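Local coordinates for protein choline dehydrogenase and related flavoproteins (Aspergillus oryzae, PDB 3Q9T) that oxidises formate as a formate oxidase of the glucose-methanol-choline oxidoreductase family, using a bound 8-formyl-FAD cofactor, at residues D382-S385 with P390-E393. Sequence-based numbering, arbitrary orientation.
Sequences DPFS and PHFE
A chi1 of 172° carries the D382 carboxylate away from its backbone N and beside the carbonyl carbon, while CG of H391 lies anti to the carbonyl carbon (chi1 -71°); the two side chains come from opposite directions, and the ring edge meets one carboxylate oxygen. NE2 of H391 donates to OD1 of D382 at 2.9 Å, almost straight at 176°. The oxygen sits in the imidazole plane, whereas the nitrogen approaches on the syn side, tilted out of a carboxylate that stands nearly perpendicular to the ring. From the other face of the carboxylate, the S385 amide N reaches the same OD1 at 2.8 Å. R360 adds a salt bridge to this oxygen and Y371 hydrogen-bonds OD2, while ND1 of H391 accepts from the backbone N of I361; both imidazole nitrogens are thereby tied, which should hold the ring's rotation. Alongside, OG of S385 donates to the carbonyl O of P390 at 2.7 Å, from above the carbonyl plane. The F384 ring turns an edge toward the imidazole face in an offset edge-to-face pair, centroids 6.0 Å apart. The example illustrates how a buried His-carboxylate hydrogen bond, sharing its acceptor oxygen with an Asx motif, joins the loop after helix 369-377 to the residues leading into strand 392-397, away from the flavin site.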
loop_
_atom_site.group_PDB
_atom_site.type_symbol
_atom_site.label_atom_id
_atom_site.label_comp_id
_atom_site.label_asym_id
_atom_site.label_seq_id
_atom_site.Cartn_x
_atom_site.Cartn_y
_atom_site.Cartn_z
ATOM N N ASP A 382 22.104 6.349 24.434
ATOM C CA ASP A 382 21.199 6.629 23.327
ATOM C C ASP A 382 21.007 5.392 22.465
ATOM O O ASP A 382 21.977 4.851 21.937
ATOM C CB ASP A 382 21.778 7.760 22.466
ATOM C CG ASP A 382 20.996 7.985 21.194
ATOM O OD1 ASP A 382 21.632 8.267 20.154
ATOM O OD2 ASP A 382 19.744 7.884 21.231
ATOM N N PRO A 383 19.751 4.938 22.314
ATOM C CA PRO A 383 19.467 3.755 21.486
ATOM C C PRO A 383 19.923 3.892 20.043
ATOM O O PRO A 383 20.419 2.922 19.489
ATOM C CB PRO A 383 17.932 3.633 21.546
ATOM C CG PRO A 383 17.547 4.301 22.843
ATOM C CD PRO A 383 18.558 5.412 23.045
ATOM N N PHE A 384 19.750 5.066 19.441
ATOM C CA PHE A 384 20.043 5.231 18.016
ATOM C C PHE A 384 21.534 5.293 17.686
ATOM O O PHE A 384 22.047 4.500 16.874
ATOM C CB PHE A 384 19.337 6.478 17.455
ATOM C CG PHE A 384 17.869 6.529 17.764
ATOM C CD1 PHE A 384 16.963 5.778 17.026
ATOM C CD2 PHE A 384 17.395 7.328 18.788
ATOM C CE1 PHE A 384 15.612 5.817 17.316
ATOM C CE2 PHE A 384 16.049 7.372 19.081
ATOM C CZ PHE A 384 15.152 6.617 18.344
ATOM N N SER A 385 22.220 6.240 18.309
ATOM C CA SER A 385 23.619 6.515 17.986
ATOM C C SER A 385 24.446 6.621 19.268
ATOM O O SER A 385 24.894 7.709 19.626
ATOM C CB SER A 385 23.722 7.832 17.217
ATOM O OG SER A 385 23.059 7.765 15.971
ATOM N N PRO A 390 25.642 10.728 13.830
ATOM C CA PRO A 390 24.478 11.581 13.581
ATOM C C PRO A 390 23.201 10.800 13.853
ATOM O O PRO A 390 23.239 9.571 13.945
ATOM C CB PRO A 390 24.557 11.855 12.075
ATOM C CG PRO A 390 25.975 11.581 11.696
ATOM C CD PRO A 390 26.449 10.511 12.619
ATOM N N HIS A 391 22.086 11.506 13.988
ATOM C CA HIS A 391 20.774 10.871 13.945
ATOM C C HIS A 391 20.161 10.952 12.547
ATOM O O HIS A 391 19.426 10.051 12.127
ATOM C CB HIS A 391 19.839 11.513 14.964
ATOM C CG HIS A 391 20.188 11.192 16.377
ATOM N ND1 HIS A 391 20.170 12.133 17.382
ATOM C CD2 HIS A 391 20.569 10.028 16.956
ATOM C CE1 HIS A 391 20.510 11.562 18.525
ATOM N NE2 HIS A 391 20.766 10.286 18.292
ATOM N N PHE A 392 20.463 12.028 11.823
ATOM C CA PHE A 392 19.869 12.233 10.503
ATOM C C PHE A 392 20.861 12.678 9.459
ATOM O O PHE A 392 21.899 13.247 9.779
ATOM C CB PHE A 392 18.736 13.258 10.562
ATOM C CG PHE A 392 17.537 12.774 11.314
ATOM C CD1 PHE A 392 16.463 12.211 10.632
ATOM C CD2 PHE A 392 17.495 12.850 12.708
ATOM C CE1 PHE A 392 15.353 11.740 11.336
ATOM C CE2 PHE A 392 16.396 12.387 13.418
ATOM C CZ PHE A 392 15.322 11.824 12.735
ATOM N N GLU A 393 20.534 12.372 8.206
ATOM C CA GLU A 393 21.055 13.132 7.078
ATOM C C GLU A 393 19.887 13.958 6.584
ATOM O O GLU A 393 18.823 13.416 6.255
ATOM C CB GLU A 393 21.589 12.242 5.949
ATOM C CG GLU A 393 21.749 13.004 4.630
ATOM C CD GLU A 393 22.533 12.238 3.556
ATOM O OE1 GLU A 393 22.576 12.717 2.397
ATOM O OE2 GLU A 393 23.122 11.176 3.858
#